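Local coordinates for protein carboxylase (Deinococcus radiodurans, PDB 5H80) that probably catalyses the ATP-dependent carboxylation of biotin, as the biotin carboxylase domain of a single-chain bacterial carboxylase, at residues A[94-99]-A[127-132]; A[155-160]-A[287-292]; A[369-374]-A[458-463]; A[392-397]-A[421-426]. One frame throughout, in Å; residues are numbered along the deposited sequence.

Contact 1: A[94-99]-A[127-132]; sequences ALLRVA and AGLVFV
Leu-96 and Ala-99 of helix 92-101 meet Leu-129 at the end of a beta-alpha-beta crossover in the N-terminal domain, where the chain leaves strand 106-108, runs through helix 118-126 and returns as strand 130-131, an outermost strand of the parallel sheet. The close contacts are apolar and all converge on one methyl group, Leu-129 CD1. With CG of Leu-129 anti to its own carbonyl carbon (chi1 -60°) and CD1 continuing the extended line, the branch points at the helix. There Leu-96 comes up with its CD2 branch, and the two leucines run at a slant to one another, Leu-96 CD2 lying 3.7 Å from Leu-129 CD1. Gly-128, with positive phi, is the C-prime residue of the Schellman motif that ends helix 118-126, in which the N-H of Leu-129 turns back to the carbonyl of Cys-124; this fixes the backbone from which the leucine projects. Leu-129 also packs on Cys-124 and on Val-107 of the neighbouring strand, while Leu-96 rests on Ala-123. Packing is tightest one turn along the helix from Leu-96, where Ala-99 CB stands 3.4 Å from Leu-129 CD1, closer than ordinary van der Waals contact.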
loop_
_atom_site.group_PDB
_atom_site.type_symbol
_atom_site.label_atom_id
_atom_site.label_comp_id
_atom_site.label_asym_id
_atom_site.label_seq_id
_atom_site.Cartn_x
_atom_site.Cartn_y
_atom_site.Cartn_z
ATOM N N ALA A 94 12.123 22.354 27.188
ATOM C CA ALA A 94 13.048 21.269 26.892
ATOM C C ALA A 94 13.215 21.001 25.390
ATOM O O ALA A 94 14.326 20.841 24.918
ATOM C CB ALA A 94 12.716 19.987 27.609
ATOM N N LEU A 95 12.084 20.979 24.678
ATOM C CA LEU A 95 12.096 20.768 23.221
ATOM C C LEU A 95 12.799 21.884 22.509
ATOM O O LEU A 95 13.611 21.608 21.615
ATOM C CB LEU A 95 10.604 20.635 22.771
ATOM C CG LEU A 95 9.984 19.414 23.242
ATOM C CD1 LEU A 95 8.467 19.614 23.024
ATOM C CD2 LEU A 95 10.490 18.082 22.698
ATOM N N LEU A 96 12.621 23.113 22.990
ATOM C CA LEU A 96 13.317 24.282 22.437
ATOM C C LEU A 96 14.839 24.235 22.671
ATOM O O LEU A 96 15.586 24.649 21.787
ATOM C CB LEU A 96 12.717 25.599 22.915
ATOM C CG LEU A 96 11.310 25.804 22.337
ATOM C CD1 LEU A 96 10.702 26.992 23.064
ATOM C CD2 LEU A 96 11.235 25.938 20.827
ATOM N N ARG A 97 15.254 23.618 23.775
ATOM C CA ARG A 97 16.651 23.413 24.023
ATOM C C ARG A 97 17.224 22.399 23.051
ATOM O O ARG A 97 18.299 22.628 22.493
ATOM C CB ARG A 97 16.903 22.971 25.439
ATOM C CG ARG A 97 16.871 24.084 26.441
ATOM C CD ARG A 97 17.491 23.634 27.770
ATOM N NE ARG A 97 16.633 22.766 28.587
ATOM C CZ ARG A 97 15.522 23.169 29.222
ATOM N NH1 ARG A 97 15.083 24.429 29.163
ATOM N NH2 ARG A 97 14.860 22.318 29.959
ATOM N N VAL A 98 16.477 21.299 22.855
ATOM C CA VAL A 98 16.890 20.261 21.877
ATOM C C VAL A 98 17.060 20.860 20.515
ATOM O O VAL A 98 18.039 20.475 19.766
ATOM C CB VAL A 98 15.935 19.013 21.820
ATOM C CG1 VAL A 98 16.360 18.011 20.714
ATOM C CG2 VAL A 98 15.997 18.272 23.111
ATOM N N ALA A 99 16.126 21.721 20.128
ATOM C CA ALA A 99 16.127 22.259 18.789
ATOM C C ALA A 99 17.342 23.142 18.578
ATOM O O ALA A 99 17.986 23.126 17.529
ATOM C CB ALA A 99 14.871 23.056 18.575
ATOM N N ALA A 127 12.269 31.531 18.404
ATOM C CA ALA A 127 13.523 30.877 18.384
ATOM C C ALA A 127 14.086 30.555 16.962
ATOM O O ALA A 127 15.003 29.786 16.873
ATOM C CB ALA A 127 13.491 29.607 19.241
ATOM N N GLY A 128 13.470 31.072 15.898
ATOM C CA GLY A 128 13.918 30.798 14.541
ATOM C C GLY A 128 13.548 29.432 14.056
ATOM O O GLY A 128 14.258 28.891 13.223
ATOM N N LEU A 129 12.462 28.870 14.571
ATOM C CA LEU A 129 12.012 27.518 14.181
ATOM C C LEU A 129 10.665 27.643 13.477
ATOM O O LEU A 129 9.748 28.302 13.976
ATOM C CB LEU A 129 11.778 26.632 15.386
ATOM C CG LEU A 129 12.970 26.393 16.295
ATOM C CD1 LEU A 129 12.838 25.524 17.530
ATOM C CD2 LEU A 129 14.092 25.829 15.409
ATOM N N VAL A 130 10.493 26.980 12.336
ATOM C CA VAL A 130 9.143 26.951 11.738
ATOM C C VAL A 130 8.286 25.806 12.328
ATOM O O VAL A 130 8.583 24.654 12.180
ATOM C CB VAL A 130 9.204 26.867 10.182
ATOM C CG1 VAL A 130 7.799 26.536 9.642
ATOM C CG2 VAL A 130 9.847 28.137 9.607
ATOM N N PHE A 131 7.203 26.142 13.006
ATOM C CA PHE A 131 6.176 25.229 13.451
ATOM C C PHE A 131 5.374 24.696 12.267
ATOM O O PHE A 131 4.804 25.496 11.456
ATOM C CB PHE A 131 5.218 26.053 14.356
ATOM C CG PHE A 131 4.221 25.234 15.089
ATOM C CD1 PHE A 131 4.513 24.504 16.245
ATOM C CD2 PHE A 131 2.932 25.114 14.549
ATOM C CE1 PHE A 131 3.574 23.760 16.919
ATOM C CE2 PHE A 131 1.980 24.409 15.220
ATOM C CZ PHE A 131 2.258 23.735 16.422
ATOM N N VAL A 132 5.304 23.350 12.213
ATOM C CA VAL A 132 4.566 22.651 11.137
ATOM C C VAL A 132 3.082 22.639 11.493
ATOM O O VAL A 132 2.653 21.695 12.121
ATOM C CB VAL A 132 5.082 21.313 10.779
ATOM C CG1 VAL A 132 4.272 20.740 9.581
ATOM C CG2 VAL A 132 6.599 21.217 10.591
#

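Contact 2: A[155-160]-A[287-292]; sequences LGVPVI and ALQLAQ
With CG of Gln-289 anti to its carbonyl carbon (chi1 -71°) and the chain extended beyond it, the amide is delivered from helix 277-293 to Leu-155, at the Schellman turn that ends helix 145-154; both helices belong to the ATP-grasp part of the biotin carboxylase. Gln-289 NE2 donates to Leu-155 O over 3.2 Å, with a bent N-H...O angle of 143°. The donor lies in the carbonyl plane on a lone pair, although the oxygen is tilted out of the amide plane of the glutamine. A water bridges the same two groups: it donates to Leu-155 O at 3.0 Å and to Gln-289 OE1 at 2.7 Å, so both ends of the amide are tied, directly or through water, to the same carbonyl. This grip should limit rotation of the amide. Val-157 CG2 lies 4.1 Å from Gln-289 OE1, and the valine also packs on Ala-152 and Phe-314, joining the turn to strand 312-318. The Leu-155 side chain, its chi2 nearly eclipsed at 12°, runs alongside Gln-289, the two chains pointing opposite ways, and reaches the backbone, with its CD2 3.8 Å from Gln-289 O. The two leucine side chains meet at a slant, Leu-155 CD2 lying 3.9 Å from Leu-290 CD2.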
loop_
_atom_site.group_PDB
_atom_site.type_symbol
_atom_site.label_atom_id
_atom_site.label_comp_id
_atom_site.label_asym_id
_atom_site.label_seq_id
_atom_site.Cartn_x
_atom_site.Cartn_y
_atom_site.Cartn_z
ATOM N N LEU A 155 -20.378 32.946 9.255
ATOM C CA LEU A 155 -20.374 32.330 7.923
ATOM C C LEU A 155 -21.595 31.532 7.512
ATOM O O LEU A 155 -21.609 30.951 6.403
ATOM C CB LEU A 155 -19.081 31.413 7.807
ATOM C CG LEU A 155 -17.738 31.902 7.249
ATOM C CD1 LEU A 155 -17.610 33.371 7.063
ATOM C CD2 LEU A 155 -16.558 31.301 8.041
ATOM N N GLY A 156 -22.628 31.448 8.341
ATOM C CA GLY A 156 -23.797 30.636 7.976
ATOM C C GLY A 156 -23.703 29.118 8.198
ATOM O O GLY A 156 -24.622 28.357 7.827
ATOM N N VAL A 157 -22.621 28.662 8.884
ATOM C CA VAL A 157 -22.350 27.267 9.115
ATOM C C VAL A 157 -23.082 26.882 10.405
ATOM O O VAL A 157 -22.817 27.479 11.500
ATOM C CB VAL A 157 -20.818 26.939 9.225
ATOM C CG1 VAL A 157 -20.635 25.496 9.606
ATOM C CG2 VAL A 157 -20.045 27.288 7.954
ATOM N N PRO A 158 -24.000 25.866 10.348
ATOM C CA PRO A 158 -24.748 25.491 11.533
ATOM C C PRO A 158 -23.924 24.905 12.601
ATOM O O PRO A 158 -22.942 24.188 12.285
ATOM C CB PRO A 158 -25.760 24.454 11.062
ATOM C CG PRO A 158 -25.704 24.469 9.616
ATOM C CD PRO A 158 -24.365 24.972 9.224
ATOM N N VAL A 159 -24.256 25.326 13.830
ATOM C CA VAL A 159 -23.737 24.749 15.053
ATOM C C VAL A 159 -24.837 24.209 15.986
ATOM O O VAL A 159 -26.000 24.633 15.914
ATOM C CB VAL A 159 -22.816 25.754 15.815
ATOM C CG1 VAL A 159 -21.733 26.355 14.930
ATOM C CG2 VAL A 159 -23.656 26.909 16.362
ATOM N N ILE A 160 -24.434 23.351 16.879
ATOM C CA ILE A 160 -25.299 22.675 17.778
ATOM C C ILE A 160 -25.943 23.718 18.708
ATOM O O ILE A 160 -25.248 24.646 19.154
ATOM C CB ILE A 160 -24.627 21.601 18.603
ATOM C CG1 ILE A 160 -24.155 20.446 17.688
ATOM C CG2 ILE A 160 -25.622 21.015 19.595
ATOM C CD1 ILE A 160 -23.484 19.296 18.399
ATOM N N ALA A 287 -16.545 23.537 5.277
ATOM C CA ALA A 287 -15.189 23.454 5.655
ATOM C C ALA A 287 -14.266 24.444 4.895
ATOM O O ALA A 287 -13.388 25.079 5.458
ATOM C CB ALA A 287 -14.788 21.967 5.479
ATOM N N LEU A 288 -14.433 24.568 3.583
ATOM C CA LEU A 288 -13.735 25.524 2.787
ATOM C C LEU A 288 -13.933 27.018 3.166
ATOM O O LEU A 288 -12.950 27.720 3.205
ATOM C CB LEU A 288 -14.009 25.303 1.319
ATOM C CG LEU A 288 -13.467 23.997 0.618
ATOM C CD1 LEU A 288 -13.997 23.930 -0.784
ATOM C CD2 LEU A 288 -11.903 23.883 0.699
ATOM N N GLN A 289 -15.144 27.400 3.574
ATOM C CA GLN A 289 -15.510 28.762 4.118
ATOM C C GLN A 289 -14.777 29.054 5.428
ATOM O O GLN A 289 -14.105 30.032 5.471
ATOM C CB GLN A 289 -17.002 28.857 4.435
ATOM C CG GLN A 289 -17.914 28.906 3.224
ATOM C CD GLN A 289 -19.346 29.096 3.643
ATOM O OE1 GLN A 289 -20.133 28.111 3.888
ATOM N NE2 GLN A 289 -19.668 30.369 3.924
ATOM N N LEU A 290 -14.763 28.120 6.371
ATOM C CA LEU A 290 -14.030 28.233 7.609
ATOM C C LEU A 290 -12.545 28.439 7.346
ATOM O O LEU A 290 -11.884 29.307 7.903
ATOM C CB LEU A 290 -14.252 26.991 8.439
ATOM C CG LEU A 290 -15.667 26.912 8.928
ATOM C CD1 LEU A 290 -15.942 25.537 9.482
ATOM C CD2 LEU A 290 -15.965 27.989 9.959
ATOM N N ALA A 291 -11.986 27.610 6.459
ATOM C CA ALA A 291 -10.535 27.634 6.240
ATOM C C ALA A 291 -10.094 28.930 5.517
ATOM O O ALA A 291 -9.079 29.581 5.818
ATOM C CB ALA A 291 -10.210 26.477 5.283
ATOM N N GLN A 292 -10.864 29.273 4.506
ATOM C CA GLN A 292 -10.637 30.467 3.652
ATOM C C GLN A 292 -10.709 31.741 4.550
ATOM O O GLN A 292 -9.820 32.568 4.442
ATOM C CB GLN A 292 -11.562 30.595 2.467
ATOM C CG GLN A 292 -11.428 31.888 1.675
ATOM C CD GLN A 292 -10.256 31.854 0.710
ATOM O OE1 GLN A 292 -9.579 30.839 0.550
ATOM N NE2 GLN A 292 -10.028 32.967 0.029
HETATM O O HOH W 1 -22.480 28.421 5.110
#

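Contact 3: A[369-374]-A[458-463]; sequences VQARVN and AFLQAL
Leu-460 makes every contact that helix 458-463 has with strand 369-374, and in each case CD1 is the atom that comes nearest. The apolar part involves the two strand residues that flank Arg-372: Val-373 CG2 is 4.0 Å from Leu-460 CD1, and Ala-371 CB is 4.2 Å from the same atom. Leu-460 sets out with CG anti to its carbonyl carbon (chi1 -77°), and its CD1 touches both groups, the valine and leucine crossing at an angle.

A second kind of contact is between methyl and backbone. Leu-460 CD1 approaches Arg-372 O to 3.3 Å, a van der Waals touch against a carbonyl whose polar need is met by Asn-456 ND2, a hydrogen bond from just ahead of the helix.

The charged group is directed elsewhere. The Arg-372 side chain leads away from the helix, and its NH2 is salt-bridged to Glu-268 OE2 and Glu-324 OE1, which ties the guanidinium to two carboxylates.

Helix and strand run nearly antiparallel, at 154°, with their axes 9.5 Å apart. Strand 367-374 lies between strands 264-270 and 421-429 in an antiparallel sheet of the biotin carboxylase C-terminal domain, and helix 434-446 packs beside helix 457-465, with Leu-445 against Leu-460 and Leu-437 against Val-369.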
loop_
_atom_site.group_PDB
_atom_site.type_symbol
_atom_site.label_atom_id
_atom_site.label_comp_id
_atom_site.label_asym_id
_atom_site.label_seq_id
_atom_site.Cartn_x
_atom_site.Cartn_y
_atom_site.Cartn_z
ATOM N N VAL A 369 -10.691 1.864 4.570
ATOM C CA VAL A 369 -10.997 1.916 5.994
ATOM C C VAL A 369 -9.687 1.718 6.819
ATOM O O VAL A 369 -8.834 0.907 6.502
ATOM C CB VAL A 369 -12.050 0.885 6.376
ATOM C CG1 VAL A 369 -11.663 -0.607 6.198
ATOM C CG2 VAL A 369 -12.429 0.904 7.804
ATOM N N GLN A 370 -9.634 2.394 7.960
ATOM C CA GLN A 370 -8.611 2.215 8.948
ATOM C C GLN A 370 -9.181 1.627 10.202
ATOM O O GLN A 370 -10.276 2.053 10.650
ATOM C CB GLN A 370 -7.939 3.563 9.336
ATOM C CG GLN A 370 -7.010 3.496 10.611
ATOM C CD GLN A 370 -6.146 4.705 10.774
ATOM O OE1 GLN A 370 -5.070 4.816 10.173
ATOM N NE2 GLN A 370 -6.558 5.635 11.604
ATOM N N ALA A 371 -8.534 0.630 10.745
ATOM C CA ALA A 371 -8.930 0.140 12.067
ATOM C C ALA A 371 -7.749 0.453 13.070
ATOM O O ALA A 371 -6.600 0.254 12.762
ATOM C CB ALA A 371 -9.253 -1.281 12.067
ATOM N N ARG A 372 -8.087 1.002 14.262
ATOM C CA ARG A 372 -7.060 1.179 15.285
ATOM C C ARG A 372 -6.911 -0.123 16.170
ATOM O O ARG A 372 -7.864 -0.542 16.921
ATOM C CB ARG A 372 -7.545 2.351 16.111
ATOM C CG ARG A 372 -7.746 3.698 15.294
ATOM C CD ARG A 372 -7.814 4.959 16.224
ATOM N NE ARG A 372 -8.234 6.198 15.509
ATOM C CZ ARG A 372 -8.226 7.429 16.053
ATOM N NH1 ARG A 372 -7.680 7.631 17.229
ATOM N NH2 ARG A 372 -8.673 8.471 15.381
ATOM N N VAL A 373 -5.752 -0.740 16.070
ATOM C CA VAL A 373 -5.352 -1.874 16.935
ATOM C C VAL A 373 -4.801 -1.420 18.261
ATOM O O VAL A 373 -3.763 -0.709 18.250
ATOM C CB VAL A 373 -4.472 -2.844 16.188
ATOM C CG1 VAL A 373 -4.199 -4.072 17.027
ATOM C CG2 VAL A 373 -5.121 -3.174 14.833
ATOM N N ASN A 374 -5.558 -1.677 19.325
ATOM C CA ASN A 374 -5.200 -1.191 20.664
ATOM C C ASN A 374 -4.832 -2.356 21.631
ATOM O O ASN A 374 -5.327 -3.459 21.506
ATOM C CB ASN A 374 -6.257 -0.307 21.321
ATOM C CG ASN A 374 -6.728 0.900 20.517
ATOM O OD1 ASN A 374 -5.918 1.654 19.952
ATOM N ND2 ASN A 374 -8.028 1.172 20.585
ATOM N N ALA A 458 -10.029 -9.127 18.291
ATOM C CA ALA A 458 -11.380 -9.802 18.222
ATOM C C ALA A 458 -12.539 -8.872 18.196
ATOM O O ALA A 458 -13.516 -9.115 17.506
ATOM C CB ALA A 458 -11.561 -10.825 19.372
ATOM N N PHE A 459 -12.485 -7.819 19.004
ATOM C CA PHE A 459 -13.524 -6.839 18.999
ATOM C C PHE A 459 -13.738 -6.101 17.643
ATOM O O PHE A 459 -14.865 -5.966 17.193
ATOM C CB PHE A 459 -13.308 -5.921 20.114
ATOM C CG PHE A 459 -14.442 -4.983 20.338
ATOM C CD1 PHE A 459 -15.550 -5.399 21.096
ATOM C CD2 PHE A 459 -14.434 -3.709 19.858
ATOM C CE1 PHE A 459 -16.622 -4.557 21.325
ATOM C CE2 PHE A 459 -15.521 -2.902 20.059
ATOM C CZ PHE A 459 -16.595 -3.278 20.800
ATOM N N LEU A 460 -12.607 -5.784 16.988
ATOM C CA LEU A 460 -12.534 -5.188 15.617
ATOM C C LEU A 460 -13.177 -6.117 14.631
ATOM O O LEU A 460 -13.999 -5.627 13.865
ATOM C CB LEU A 460 -11.057 -4.904 15.228
ATOM C CG LEU A 460 -10.508 -3.615 15.930
ATOM C CD1 LEU A 460 -9.012 -3.388 15.678
ATOM C CD2 LEU A 460 -11.255 -2.319 15.810
ATOM N N GLN A 461 -12.900 -7.433 14.709
ATOM C CA GLN A 461 -13.540 -8.405 13.868
ATOM C C GLN A 461 -15.054 -8.501 14.143
ATOM O O GLN A 461 -15.848 -8.529 13.166
ATOM C CB GLN A 461 -12.767 -9.725 13.889
ATOM C CG GLN A 461 -11.534 -9.655 12.986
ATOM C CD GLN A 461 -10.518 -10.688 13.319
ATOM O OE1 GLN A 461 -9.646 -10.509 14.217
ATOM N NE2 GLN A 461 -10.619 -11.796 12.650
ATOM N N ALA A 462 -15.520 -8.384 15.390
ATOM C CA ALA A 462 -16.963 -8.439 15.599
ATOM C C ALA A 462 -17.669 -7.236 14.949
ATOM O O ALA A 462 -18.805 -7.311 14.383
ATOM C CB ALA A 462 -17.297 -8.542 17.076
ATOM N N LEU A 463 -17.007 -6.063 15.042
ATOM C CA LEU A 463 -17.466 -4.811 14.424
ATOM C C LEU A 463 -17.617 -4.988 12.944
ATOM O O LEU A 463 -18.667 -4.710 12.368
ATOM C CB LEU A 463 -16.567 -3.569 14.754
ATOM C CG LEU A 463 -16.582 -3.009 16.185
ATOM C CD1 LEU A 463 -15.558 -1.917 16.305
ATOM C CD2 LEU A 463 -17.973 -2.516 16.596
#

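Contact 4: A[392-397]-A[421-426]; sequences QTFTPP and LLAKVV
The ring of Phe-394 presents its CZ vertex to Ala-423, whose CB sits at the ring edge, near the plane, 4.3 Å from Phe-394 CZ. Leu-422 O lies equally far, 4.3 Å from the same CZ, but obliquely to the ring. A further aromatic partner is Phe-448, which packs edge-to-face with Phe-394. The ring gets there because CG lies anti to the backbone N (chi1 -164°), swinging it from its strand toward strand 421-429. Further along, the puckered ring of Pro-397 touches a valine branch with its CG, 4.2 Å from Val-425 CG1.

These segments belong to the biotin carboxylase C-terminal domain, where strand 393-395 pairs with strand 449-451 and lies over the larger antiparallel sheet that contains strand 421-429. Their touching parts run in almost the same direction, 12° apart, but their backbones are not paired. Leu-422 and Ala-423 together face Val-373 in a classic beta bulge, and Leu-422 O receives a hydrogen bond from Thr-406 OG1. Thr-395 packs on Phe-394 of the second subunit, which puts the short strand at the subunit contact. Lys-424 projects away from segment 392-397, its NZ salt-bridged to Glu-42 OE1 and hydrogen-bonded to Val-323 O.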
loop_
_atom_site.group_PDB
_atom_site.type_symbol
_atom_site.label_atom_id
_atom_site.label_comp_id
_atom_site.label_asym_id
_atom_site.label_seq_id
_atom_site.Cartn_x
_atom_site.Cartn_y
_atom_site.Cartn_z
ATOM N N GLN A 392 5.692 -10.189 22.404
ATOM C CA GLN A 392 6.494 -11.367 22.057
ATOM C C GLN A 392 6.505 -11.814 20.633
ATOM O O GLN A 392 7.528 -12.330 20.148
ATOM C CB GLN A 392 6.110 -12.575 22.983
ATOM C CG GLN A 392 6.754 -12.412 24.353
ATOM C CD GLN A 392 5.996 -13.012 25.510
ATOM O OE1 GLN A 392 5.007 -13.733 25.347
ATOM N NE2 GLN A 392 6.460 -12.700 26.710
ATOM N N THR A 393 5.374 -11.627 19.981
ATOM C CA THR A 393 5.185 -11.916 18.602
ATOM C C THR A 393 4.364 -10.716 18.103
ATOM O O THR A 393 3.421 -10.237 18.779
ATOM C CB THR A 393 4.408 -13.230 18.386
ATOM O OG1 THR A 393 5.090 -14.275 19.083
ATOM C CG2 THR A 393 4.324 -13.591 16.931
ATOM N N PHE A 394 4.813 -10.222 16.985
ATOM C CA PHE A 394 4.178 -9.052 16.361
ATOM C C PHE A 394 4.459 -9.072 14.870
ATOM O O PHE A 394 5.542 -8.765 14.455
ATOM C CB PHE A 394 4.727 -7.760 17.020
ATOM C CG PHE A 394 3.893 -6.545 16.729
ATOM C CD1 PHE A 394 2.718 -6.276 17.447
ATOM C CD2 PHE A 394 4.260 -5.671 15.701
ATOM C CE1 PHE A 394 1.967 -5.138 17.191
ATOM C CE2 PHE A 394 3.480 -4.530 15.408
ATOM C CZ PHE A 394 2.348 -4.265 16.183
ATOM N N THR A 395 3.466 -9.455 14.056
ATOM C CA THR A 395 3.653 -9.692 12.621
ATOM C C THR A 395 2.362 -9.135 11.998
ATOM O O THR A 395 1.349 -9.809 11.936
ATOM C CB THR A 395 3.847 -11.155 12.277
ATOM O OG1 THR A 395 4.909 -11.665 13.112
ATOM C CG2 THR A 395 4.217 -11.307 10.838
ATOM N N PRO A 396 2.422 -7.849 11.671
ATOM C CA PRO A 396 1.210 -7.189 11.100
ATOM C C PRO A 396 0.894 -7.760 9.718
ATOM O O PRO A 396 1.755 -8.335 9.084
ATOM C CB PRO A 396 1.625 -5.701 11.017
ATOM C CG PRO A 396 2.712 -5.572 12.017
ATOM C CD PRO A 396 3.498 -6.866 11.918
ATOM N N PRO A 397 -0.372 -7.621 9.273
ATOM C CA PRO A 397 -0.795 -7.998 7.952
ATOM C C PRO A 397 -0.076 -7.250 6.880
ATOM O O PRO A 397 0.375 -6.161 7.111
ATOM C CB PRO A 397 -2.304 -7.670 7.907
ATOM C CG PRO A 397 -2.485 -6.700 8.986
ATOM C CD PRO A 397 -1.395 -6.841 9.985
ATOM N N LEU A 421 -2.719 2.748 21.565
ATOM C CA LEU A 421 -2.526 2.385 20.131
ATOM C C LEU A 421 -1.276 1.603 19.916
ATOM O O LEU A 421 -0.134 2.057 20.287
ATOM C CB LEU A 421 -2.583 3.607 19.330
ATOM C CG LEU A 421 -2.598 3.400 17.789
ATOM C CD1 LEU A 421 -3.917 2.809 17.332
ATOM C CD2 LEU A 421 -2.372 4.768 17.166
ATOM N N LEU A 422 -1.426 0.479 19.252
ATOM C CA LEU A 422 -0.295 -0.376 18.843
ATOM C C LEU A 422 -0.036 -0.285 17.341
ATOM O O LEU A 422 1.109 -0.174 16.931
ATOM C CB LEU A 422 -0.578 -1.834 19.147
ATOM C CG LEU A 422 -0.524 -2.343 20.642
ATOM C CD1 LEU A 422 -1.014 -3.792 20.700
ATOM C CD2 LEU A 422 0.847 -2.086 21.265
ATOM N N ALA A 423 -1.145 -0.294 16.539
ATOM C CA ALA A 423 -0.945 -0.127 15.102
ATOM C C ALA A 423 -2.204 0.345 14.403
ATOM O O ALA A 423 -3.314 0.028 14.849
ATOM C CB ALA A 423 -0.494 -1.456 14.488
ATOM N N LYS A 424 -2.029 0.986 13.272
ATOM C CA LYS A 424 -3.180 1.346 12.444
ATOM C C LYS A 424 -3.168 0.498 11.157
ATOM O O LYS A 424 -2.190 0.526 10.523
ATOM C CB LYS A 424 -3.240 2.798 12.131
ATOM C CG LYS A 424 -3.104 3.739 13.345
ATOM C CD LYS A 424 -3.135 5.237 12.979
ATOM C CE LYS A 424 -2.037 5.751 12.032
ATOM N NZ LYS A 424 -1.920 7.227 11.814
ATOM N N VAL A 425 -4.251 -0.191 10.864
ATOM C CA VAL A 425 -4.360 -1.032 9.690
ATOM C C VAL A 425 -5.302 -0.416 8.721
ATOM O O VAL A 425 -6.509 -0.258 9.034
ATOM C CB VAL A 425 -4.846 -2.425 10.057
ATOM C CG1 VAL A 425 -5.086 -3.392 8.814
ATOM C CG2 VAL A 425 -3.875 -3.053 11.086
ATOM N N VAL A 426 -4.787 -0.134 7.525
ATOM C CA VAL A 426 -5.547 0.593 6.512
ATOM C C VAL A 426 -5.765 -0.405 5.395
ATOM O O VAL A 426 -4.774 -1.001 4.914
ATOM C CB VAL A 426 -4.901 1.858 6.022
ATOM C CG1 VAL A 426 -5.759 2.600 5.050
ATOM C CG2 VAL A 426 -4.542 2.774 7.244
#

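From the N terminus, contact 1 closes a short loop within the N-terminal domain, fastening a helix to the end of the following crossover. The chain then enters the ATP-binding region, where contact 2 closes a much longer loop of 126 residues between a turn and a distant helix; the two contacts follow in series, their centres about 32 Å apart. Contact 3 opens later, in the C-terminal domain, and contact 4 is nested inside its loop. These two meet directly: strands 367-374 and 421-429 are neighbours in one sheet, with Ala-371 N 2.8 Å from Val-425 O, probably a hydrogen bond. Contact 3 joins that sheet to a helix, contact 4 to the small two-stranded sheet.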